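Type II restriction enzyme SfiI (PDB 2EZV) recognises the double-stranded DNA sequence 5'-GGCCN(5)GGCC-3' and cleaves it within the five-base spacer, leaving fragments with terminal 5'-phosphates. Local coordinates at residues S202-G207 against I219-D224; S158-F163 against L184-A189; V16-L21 against C230-Q235. One frame throughout, in Å; residues are numbered along the deposited sequence.

From the N terminus, helix 10-41 supplies the first half of interaction 3, whose partner 230-235 arrives with 208 residues in between, so this contact closes a loop spanning most of the chain. Interactions 2 and 1 both fall within that loop, one after the other without crossing. Interaction 2 joins strands 151-167 and 176-186 of the central mixed sheet as a hairpin; interaction 1 then pairs two strands of a small antiparallel sheet at the DNA. Centres of interactions 2 and 3 lie about 9 Å apart, on neighbouring strands 176-186 and 234-238. Phe223, within interaction 1 at the start of helix 223-229, packs on Leu184 and Leu234, touching both other contacts.

Interaction 1 of 3, residues S202-G207 against I219-D224. With nucleotides of chain B.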
# COMPACT_ATOMS: atom_id res chain seq x y z
N SER D 202 -39.19 -5.85 13.22
CA SER D 202 -38.06 -6.00 12.30
C SER D 202 -38.06 -4.92 11.21
O SER D 202 -39.02 -4.16 11.06
CB SER D 202 -38.12 -7.35 11.60
OG SER D 202 -39.06 -7.30 10.55
N PHE D 203 -36.96 -4.86 10.46
CA PHE D 203 -36.85 -3.91 9.36
C PHE D 203 -36.82 -4.66 8.03
O PHE D 203 -36.50 -4.09 6.99
CB PHE D 203 -35.59 -3.03 9.51
CG PHE D 203 -34.35 -3.78 9.90
CD1 PHE D 203 -33.73 -3.53 11.11
CD2 PHE D 203 -33.81 -4.74 9.05
CE1 PHE D 203 -32.58 -4.22 11.48
CE2 PHE D 203 -32.65 -5.44 9.42
CZ PHE D 203 -32.04 -5.17 10.63
N PHE D 204 -37.16 -5.94 8.08
CA PHE D 204 -37.19 -6.78 6.88
C PHE D 204 -38.51 -6.64 6.13
O PHE D 204 -39.49 -6.12 6.66
CB PHE D 204 -36.97 -8.24 7.27
CG PHE D 204 -35.59 -8.53 7.79
CD1 PHE D 204 -35.41 -9.12 9.03
CD2 PHE D 204 -34.47 -8.19 7.03
CE1 PHE D 204 -34.13 -9.38 9.51
CE2 PHE D 204 -33.19 -8.44 7.50
CZ PHE D 204 -33.01 -9.04 8.74
N GLY D 205 -38.52 -7.09 4.88
CA GLY D 205 -39.73 -6.99 4.06
C GLY D 205 -39.83 -8.08 3.01
O GLY D 205 -38.97 -8.96 2.93
N ALA D 206 -40.87 -8.03 2.19
CA ALA D 206 -41.06 -9.03 1.15
C ALA D 206 -39.94 -8.95 0.11
O ALA D 206 -39.58 -7.86 -0.35
CB ALA D 206 -42.41 -8.83 0.47
N GLY D 207 -39.39 -10.11 -0.25
CA GLY D 207 -38.32 -10.16 -1.23
C GLY D 207 -38.70 -9.64 -2.60
O GLY D 207 -39.88 -9.50 -2.91
N ILE D 219 -34.86 -11.23 0.30
CA ILE D 219 -35.43 -10.45 1.39
C ILE D 219 -35.12 -8.98 1.20
O ILE D 219 -34.17 -8.62 0.50
CB ILE D 219 -34.88 -10.93 2.75
CG1 ILE D 219 -35.68 -10.31 3.90
CG2 ILE D 219 -33.43 -10.52 2.88
CD1 ILE D 219 -35.44 -10.98 5.23
N ARG D 220 -35.92 -8.12 1.83
CA ARG D 220 -35.73 -6.68 1.74
C ARG D 220 -35.47 -6.08 3.12
O ARG D 220 -35.86 -6.65 4.14
CB ARG D 220 -36.96 -6.01 1.14
CG ARG D 220 -36.90 -5.71 -0.34
CD ARG D 220 -37.94 -4.64 -0.70
NE ARG D 220 -37.88 -4.22 -2.10
CZ ARG D 220 -38.46 -4.86 -3.11
NH1 ARG D 220 -39.16 -5.96 -2.90
NH2 ARG D 220 -38.34 -4.38 -4.34
N VAL D 221 -34.79 -4.94 3.13
CA VAL D 221 -34.50 -4.20 4.36
C VAL D 221 -35.00 -2.79 4.10
O VAL D 221 -34.62 -2.16 3.11
CB VAL D 221 -32.98 -4.12 4.64
CG1 VAL D 221 -32.73 -3.22 5.83
CG2 VAL D 221 -32.42 -5.51 4.90
N TYR D 222 -35.86 -2.28 4.98
CA TYR D 222 -36.38 -0.95 4.77
C TYR D 222 -35.67 0.13 5.57
O TYR D 222 -35.55 0.05 6.79
CB TYR D 222 -37.89 -0.92 5.02
CG TYR D 222 -38.67 -1.56 3.89
CD1 TYR D 222 -38.67 -2.94 3.71
CD2 TYR D 222 -39.32 -0.76 2.94
CE1 TYR D 222 -39.31 -3.52 2.61
CE2 TYR D 222 -39.96 -1.34 1.83
CZ TYR D 222 -39.94 -2.72 1.68
OH TYR D 222 -40.55 -3.30 0.59
N PHE D 223 -35.20 1.14 4.85
CA PHE D 223 -34.47 2.24 5.45
C PHE D 223 -35.14 2.81 6.69
O PHE D 223 -34.58 2.74 7.79
CB PHE D 223 -34.25 3.35 4.42
CG PHE D 223 -33.36 2.94 3.26
CD1 PHE D 223 -32.97 3.88 2.30
CD2 PHE D 223 -32.92 1.63 3.12
CE1 PHE D 223 -32.16 3.52 1.22
CE2 PHE D 223 -32.11 1.26 2.05
CZ PHE D 223 -31.73 2.20 1.10
N ASP D 224 -36.34 3.35 6.52
CA ASP D 224 -37.08 3.96 7.63
C ASP D 224 -37.21 3.04 8.86
O ASP D 224 -37.13 3.52 9.99
CB ASP D 224 -38.47 4.41 7.15
CG ASP D 224 -39.50 3.29 7.18
OD1 ASP D 224 -39.24 2.20 6.63
OD2 ASP D 224 -40.60 3.52 7.75
P DG B 5 -44.48 -6.07 2.41
OP1 DG B 5 -44.94 -6.74 3.65
OP2 DG B 5 -43.04 -6.09 2.07
O5' DG B 5 -45.28 -6.71 1.19
C5' DG B 5 -45.27 -6.07 -0.07
C4' DG B 5 -46.07 -6.84 -1.09
O4' DG B 5 -46.06 -6.04 -2.29
C3' DG B 5 -45.52 -8.20 -1.51
O3' DG B 5 -46.61 -9.00 -2.02
C2' DG B 5 -44.53 -7.82 -2.59
C1' DG B 5 -45.19 -6.61 -3.26
N9 DG B 5 -44.28 -5.56 -3.69
C8 DG B 5 -43.19 -5.06 -3.02
N7 DG B 5 -42.60 -4.08 -3.65
C5 DG B 5 -43.34 -3.93 -4.82
C6 DG B 5 -43.19 -3.03 -5.91
O6 DG B 5 -42.33 -2.14 -6.06
N1 DG B 5 -44.16 -3.23 -6.88
C2 DG B 5 -45.16 -4.18 -6.81
N2 DG B 5 -46.01 -4.23 -7.85
N3 DG B 5 -45.31 -5.02 -5.81
C4 DG B 5 -44.38 -4.85 -4.85
P DG B 6 -46.42 -10.59 -2.31
OP1 DG B 6 -47.69 -11.27 -1.95
OP2 DG B 6 -45.15 -11.03 -1.66
O5' DG B 6 -46.26 -10.68 -3.90
C5' DG B 6 -45.98 -9.51 -4.65
C4' DG B 6 -45.59 -9.83 -6.08
O4' DG B 6 -44.80 -8.71 -6.56
C3' DG B 6 -44.67 -11.05 -6.22
O3' DG B 6 -44.63 -11.40 -7.61
C2' DG B 6 -43.30 -10.44 -5.97
C1' DG B 6 -43.46 -9.12 -6.71
N9 DG B 6 -42.56 -8.03 -6.35
C8 DG B 6 -41.75 -7.91 -5.25
N7 DG B 6 -41.01 -6.83 -5.27
C5 DG B 6 -41.38 -6.19 -6.44
C6 DG B 6 -40.93 -4.97 -7.01
O6 DG B 6 -40.07 -4.19 -6.58
N1 DG B 6 -41.58 -4.69 -8.21
C2 DG B 6 -42.54 -5.48 -8.79
N2 DG B 6 -43.05 -5.05 -9.95
N3 DG B 6 -42.97 -6.61 -8.27
C4 DG B 6 -42.35 -6.90 -7.11
O5' DA B 4 -43.36 -1.01 4.12
C5' DA B 4 -43.76 -1.00 2.73
C4' DA B 4 -44.71 -2.12 2.36
O4' DA B 4 -45.31 -1.80 1.09
C3' DA B 4 -44.04 -3.48 2.15
O3' DA B 4 -44.98 -4.54 2.42
C2' DA B 4 -43.66 -3.44 0.69
C1' DA B 4 -44.80 -2.65 0.07
N9 DA B 4 -44.42 -1.79 -1.05
C8 DA B 4 -43.44 -0.84 -1.09
N7 DA B 4 -43.37 -0.20 -2.24
C5 DA B 4 -44.37 -0.78 -3.00
C6 DA B 4 -44.82 -0.55 -4.32
N6 DA B 4 -44.29 0.37 -5.12
N1 DA B 4 -45.84 -1.30 -4.78
C2 DA B 4 -46.37 -2.23 -3.96
N3 DA B 4 -46.04 -2.54 -2.71
C4 DA B 4 -45.02 -1.77 -2.29
O HOH W 1 -41.05 -5.91 0.37
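The contact forms part of a small antiparallel sheet at the DNA major-groove edge of guanine, where strand 219-221 pairs with strand 204-206 on one side and 110-112 on the other. Phe204 and Val221 make a non-hydrogen-bonded pair, with CA atoms 4.5 Å apart, and Gly205 and Arg220 a hydrogen-bonded one whose bonds are weak. A straight backbone bond follows just beyond the paired residues, Tyr222 N to Phe203 O at 2.8 Å and 167°. Gly205 fits closely against Tyr222, whose CE1 lies 3.8 Å from Gly205 CA at the ring edge; a CB at this position would collide with that ring.

On the apolar face, Ile219 CD1 reaches the CD2 corner of the Phe204 ring at 3.5 Å, while Val221 splays its two methyls, CG1 toward Phe203 CD2 and CG2 toward Phe204 CD2. With Val221 CG1 anti to the backbone N (chi1 174°), each branch meets a different phenylalanine. Phe123 and Ala121 of strand 121-124 continue this apolar layer.

The other face is polar and reads DNA. Arg220 runs extended from CG to NE, and Ala206 O lies in the plane of its guanidinium, accepting from NH1 and so helping to fix the group's rotation. NH1 also donates to N7 of DG6 of chain B at 3.1 Å, and NH2 to its O6, the paired acceptors by which arginine distinguishes guanine. Ala206 N binds OP2 of DG5 of chain B at 2.9 Å, and a water that accepts from Tyr222 OH at 2.7 Å donates to that same phosphate oxygen.

Interaction 2 of 3, residues S158-F163 against L184-A189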
# COMPACT_ATOMS: atom_id res chain seq x y z
N SER D 158 -21.17 -6.64 8.36
CA SER D 158 -21.88 -6.42 7.10
C SER D 158 -22.27 -4.98 6.80
O SER D 158 -22.93 -4.32 7.61
CB SER D 158 -23.12 -7.30 7.06
OG SER D 158 -22.76 -8.65 7.25
N ILE D 159 -21.88 -4.52 5.62
CA ILE D 159 -22.17 -3.16 5.20
C ILE D 159 -22.69 -3.04 3.76
O ILE D 159 -22.26 -3.76 2.87
CB ILE D 159 -20.92 -2.30 5.37
CG1 ILE D 159 -20.52 -2.33 6.84
CG2 ILE D 159 -21.18 -0.85 4.90
CD1 ILE D 159 -19.16 -1.80 7.12
N PHE D 160 -23.63 -2.12 3.55
CA PHE D 160 -24.20 -1.91 2.23
C PHE D 160 -24.16 -0.46 1.78
O PHE D 160 -24.61 0.44 2.49
CB PHE D 160 -25.65 -2.39 2.20
CG PHE D 160 -25.79 -3.88 2.28
CD1 PHE D 160 -25.65 -4.54 3.49
CD2 PHE D 160 -26.03 -4.63 1.13
CE1 PHE D 160 -25.75 -5.93 3.57
CE2 PHE D 160 -26.14 -6.01 1.19
CZ PHE D 160 -26.00 -6.66 2.41
N VAL D 161 -23.59 -0.24 0.60
CA VAL D 161 -23.49 1.10 0.03
C VAL D 161 -24.53 1.09 -1.09
O VAL D 161 -24.41 0.33 -2.05
CB VAL D 161 -22.09 1.35 -0.54
CG1 VAL D 161 -21.90 2.79 -0.86
CG2 VAL D 161 -21.05 0.91 0.47
N HIS D 162 -25.55 1.92 -0.95
CA HIS D 162 -26.66 2.00 -1.89
C HIS D 162 -26.66 3.29 -2.71
O HIS D 162 -26.97 4.37 -2.21
CB HIS D 162 -27.96 1.86 -1.08
CG HIS D 162 -29.21 1.90 -1.90
ND1 HIS D 162 -29.67 3.05 -2.50
CD2 HIS D 162 -30.12 0.93 -2.18
CE1 HIS D 162 -30.82 2.79 -3.11
NE2 HIS D 162 -31.11 1.52 -2.92
N PHE D 163 -26.31 3.16 -3.98
CA PHE D 163 -26.27 4.31 -4.87
C PHE D 163 -27.64 4.61 -5.46
O PHE D 163 -28.10 3.93 -6.38
CB PHE D 163 -25.24 4.06 -5.98
CG PHE D 163 -23.83 3.86 -5.48
CD1 PHE D 163 -23.49 2.70 -4.78
CD2 PHE D 163 -22.86 4.83 -5.67
CE1 PHE D 163 -22.20 2.52 -4.28
CE2 PHE D 163 -21.57 4.66 -5.17
CZ PHE D 163 -21.24 3.50 -4.48
N LEU D 184 -25.46 1.41 4.78
CA LEU D 184 -26.15 0.66 5.83
C LEU D 184 -25.26 -0.32 6.58
O LEU D 184 -24.40 -0.99 5.99
CB LEU D 184 -27.33 -0.10 5.24
CG LEU D 184 -28.52 0.64 4.64
CD1 LEU D 184 -28.13 1.40 3.38
CD2 LEU D 184 -29.59 -0.37 4.31
N SER D 185 -25.49 -0.41 7.88
CA SER D 185 -24.76 -1.32 8.75
C SER D 185 -25.78 -2.32 9.28
O SER D 185 -26.67 -1.96 10.06
CB SER D 185 -24.12 -0.54 9.92
OG SER D 185 -23.48 -1.40 10.84
N LEU D 186 -25.67 -3.57 8.84
CA LEU D 186 -26.59 -4.59 9.29
C LEU D 186 -26.04 -5.29 10.52
O LEU D 186 -24.92 -5.80 10.51
CB LEU D 186 -26.87 -5.60 8.18
CG LEU D 186 -27.48 -4.98 6.92
CD1 LEU D 186 -27.88 -6.09 5.96
CD2 LEU D 186 -28.68 -4.12 7.29
N PRO D 187 -26.83 -5.32 11.59
CA PRO D 187 -26.43 -5.95 12.84
C PRO D 187 -26.00 -7.41 12.75
O PRO D 187 -26.62 -8.23 12.06
CB PRO D 187 -27.64 -5.74 13.75
CG PRO D 187 -28.79 -5.63 12.78
CD PRO D 187 -28.21 -4.81 11.68
N HIS D 188 -24.91 -7.72 13.44
CA HIS D 188 -24.36 -9.06 13.48
C HIS D 188 -25.41 -10.03 14.04
O HIS D 188 -26.30 -9.64 14.81
CB HIS D 188 -23.10 -9.07 14.34
CG HIS D 188 -22.39 -10.38 14.38
ND1 HIS D 188 -22.81 -11.44 15.15
CD2 HIS D 188 -21.27 -10.81 13.74
CE1 HIS D 188 -21.99 -12.46 15.00
NE2 HIS D 188 -21.04 -12.10 14.15
N ALA D 189 -25.29 -11.30 13.66
CA ALA D 189 -26.21 -12.33 14.12
C ALA D 189 -26.44 -12.27 15.64
O ALA D 189 -27.57 -12.38 16.09
CB ALA D 189 -25.66 -13.71 13.73
O HOH W 2 -22.47 -7.46 10.78
O HOH W 3 -22.71 -3.82 10.43
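A beta hairpin in the central mixed sheet of this PDDEXK-clan nuclease brings strand 158-163 against strand 184-186, their short axes 4.8 Å apart and 155° from parallel. Phe160 and Leu184 form a hydrogen-bonded pair closed in both directions: Phe160 N donates to Leu184 O at 2.8 Å, and Leu184 N to Phe160 O, each in the carbonyl plane. Toward the hairpin's open end, Leu186 N reaches Ser158 O at 3.1 Å, but tilted 30° out of that plane. There one water joins the strands, donating to Ser158 O and Leu186 O and accepting from Ser185 OG at 2.6 Å.

On the face shared by Phe160, Leu184 and Leu186, the Phe160 ring leans diagonally along the sheet. Its CG is anti to the carbonyl carbon (chi1 -69°), which carries CE1 to Leu186 CD1 at 3.2 Å; the two side chains cross at about a right angle. Replacing Phe160 with alanine would probably leave Leu186 CD1 without its ring partner and open a gap on this face.

On the opposite face from Phe160, Ile159 packs on Thr20 and Ile24 of helix 10-41, while strand 93-104, which carries the calcium ligands Asp100 and Ala101, hydrogen-bonds along the other edge of strand 151-167.

Interaction 3 of 3, residues V16-L21 against C230-Q235; sequences VEKQTL and CPWRLQ
Glu17 and Arg233 join helix 10-41 to the 3-10 turn before strand 234-238 through a salt bridge in which two guanidinium nitrogens grip one oxygen. Arg233 NH2 meets Glu17 OE2 at 2.6 Å, nearly along its C-O axis, and NH1 donates to the same atom at 2.9 Å from above the carboxylate plane. Glu17 OE2 lies in the guanidinium plane, while the carboxylate stands at 88° to it. The remaining donors also have partners: NE binds Tyr195 OH, NH1 binds Ser185 O and NH2 binds Glu14. Glu17 OE1 takes a weak bond from His188 N.

Beside this bridge, Lys18 lies across a face of Trp232. Its CG is anti to the backbone N (chi1 -166°) and the chain beyond is extended, drawing CB, CG and CE in turn over the indole. CB sits 3.7 Å from the centroid of the six-membered ring, 9° off its normal, whereas NZ makes an off-centre cation-pi contact with the five-membered ring and a salt bridge to Asp252. Against the opposite indole face lie Arg233 CG and Cys230 SG, both offset toward the rim.

Gln235 NE2 donates to Trp232 O at 2.7 Å and also to Arg251 O; Leu21 CD1 packs against Gln235 CG. With Glu14 and Glu17 both serving Arg233, its buried positive charge is probably well compensated, and its several bonds are likely to hold the guanidinium in one orientation.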
# COMPACT_ATOMS: atom_id res chain seq x y z
N VAL D 16 -18.36 -1.53 17.68
CA VAL D 16 -17.36 -1.77 16.65
C VAL D 16 -17.98 -1.69 15.27
O VAL D 16 -17.29 -1.36 14.29
CB VAL D 16 -16.66 -3.15 16.79
CG1 VAL D 16 -16.75 -3.65 18.21
CG2 VAL D 16 -17.22 -4.13 15.81
N GLU D 17 -19.26 -1.99 15.16
CA GLU D 17 -19.91 -1.91 13.86
C GLU D 17 -20.04 -0.43 13.54
O GLU D 17 -19.85 0.01 12.41
CB GLU D 17 -21.27 -2.61 13.86
CG GLU D 17 -21.17 -4.12 13.70
CD GLU D 17 -22.52 -4.84 13.75
OE1 GLU D 17 -22.54 -6.06 13.49
OE2 GLU D 17 -23.55 -4.21 14.05
N LYS D 18 -20.33 0.35 14.58
CA LYS D 18 -20.49 1.79 14.41
C LYS D 18 -19.20 2.46 13.94
O LYS D 18 -19.24 3.28 13.02
CB LYS D 18 -20.94 2.42 15.73
CG LYS D 18 -21.46 3.84 15.58
CD LYS D 18 -21.84 4.38 16.94
CE LYS D 18 -22.51 5.74 16.85
NZ LYS D 18 -22.82 6.28 18.21
N GLN D 19 -18.06 2.12 14.54
CA GLN D 19 -16.82 2.76 14.11
C GLN D 19 -16.39 2.23 12.74
O GLN D 19 -15.71 2.91 11.99
CB GLN D 19 -15.69 2.59 15.15
CG GLN D 19 -15.04 1.22 15.27
CD GLN D 19 -13.88 1.22 16.27
OE1 GLN D 19 -14.07 1.51 17.45
NE2 GLN D 19 -12.69 0.90 15.80
N THR D 20 -16.81 1.01 12.41
CA THR D 20 -16.49 0.44 11.10
C THR D 20 -17.27 1.28 10.09
O THR D 20 -16.72 1.75 9.09
CB THR D 20 -16.95 -1.02 11.00
OG1 THR D 20 -16.15 -1.83 11.86
CG2 THR D 20 -16.83 -1.53 9.57
N LEU D 21 -18.55 1.50 10.38
CA LEU D 21 -19.41 2.28 9.50
C LEU D 21 -18.90 3.71 9.35
O LEU D 21 -18.79 4.23 8.23
CB LEU D 21 -20.83 2.26 10.04
CG LEU D 21 -22.00 2.73 9.16
CD1 LEU D 21 -22.49 4.06 9.65
CD2 LEU D 21 -21.59 2.80 7.71
N CYS D 230 -32.43 1.92 14.98
CA CYS D 230 -31.13 2.46 15.36
C CYS D 230 -30.68 3.47 14.31
O CYS D 230 -30.18 3.11 13.24
CB CYS D 230 -30.10 1.32 15.46
SG CYS D 230 -28.48 1.81 16.09
N PRO D 231 -30.85 4.77 14.60
CA PRO D 231 -30.49 5.87 13.70
C PRO D 231 -29.14 5.79 12.98
O PRO D 231 -29.09 5.99 11.76
CB PRO D 231 -30.58 7.09 14.61
CG PRO D 231 -31.70 6.73 15.53
CD PRO D 231 -31.38 5.29 15.88
N TRP D 232 -28.06 5.51 13.70
CA TRP D 232 -26.75 5.47 13.06
C TRP D 232 -26.53 4.35 12.07
O TRP D 232 -25.61 4.41 11.26
CB TRP D 232 -25.61 5.48 14.09
CG TRP D 232 -25.54 4.28 14.99
CD1 TRP D 232 -25.99 4.20 16.27
CD2 TRP D 232 -24.95 3.01 14.70
NE1 TRP D 232 -25.72 2.96 16.80
CE2 TRP D 232 -25.08 2.21 15.85
CE3 TRP D 232 -24.33 2.46 13.57
CZ2 TRP D 232 -24.60 0.89 15.91
CZ3 TRP D 232 -23.86 1.15 13.63
CH2 TRP D 232 -24.00 0.38 14.79
N ARG D 233 -27.37 3.33 12.11
CA ARG D 233 -27.21 2.22 11.18
C ARG D 233 -27.64 2.57 9.76
O ARG D 233 -27.53 1.76 8.86
CB ARG D 233 -27.98 0.99 11.67
CG ARG D 233 -27.27 0.27 12.79
CD ARG D 233 -27.97 -1.02 13.18
NE ARG D 233 -27.25 -1.70 14.26
CZ ARG D 233 -26.15 -2.43 14.09
NH1 ARG D 233 -25.63 -2.59 12.88
NH2 ARG D 233 -25.56 -2.99 15.14
N LEU D 234 -28.13 3.79 9.57
CA LEU D 234 -28.55 4.26 8.26
C LEU D 234 -27.98 5.65 8.04
O LEU D 234 -28.38 6.61 8.69
CB LEU D 234 -30.08 4.29 8.17
CG LEU D 234 -30.80 4.61 6.85
CD1 LEU D 234 -30.77 6.09 6.57
CD2 LEU D 234 -30.17 3.83 5.71
N GLN D 235 -27.01 5.75 7.13
CA GLN D 235 -26.38 7.02 6.81
C GLN D 235 -26.74 7.45 5.40
O GLN D 235 -27.08 6.62 4.55
CB GLN D 235 -24.86 6.91 6.94
CG GLN D 235 -24.37 6.52 8.32
CD GLN D 235 -24.77 7.51 9.39
OE1 GLN D 235 -24.74 8.72 9.17
NE2 GLN D 235 -25.14 7.00 10.56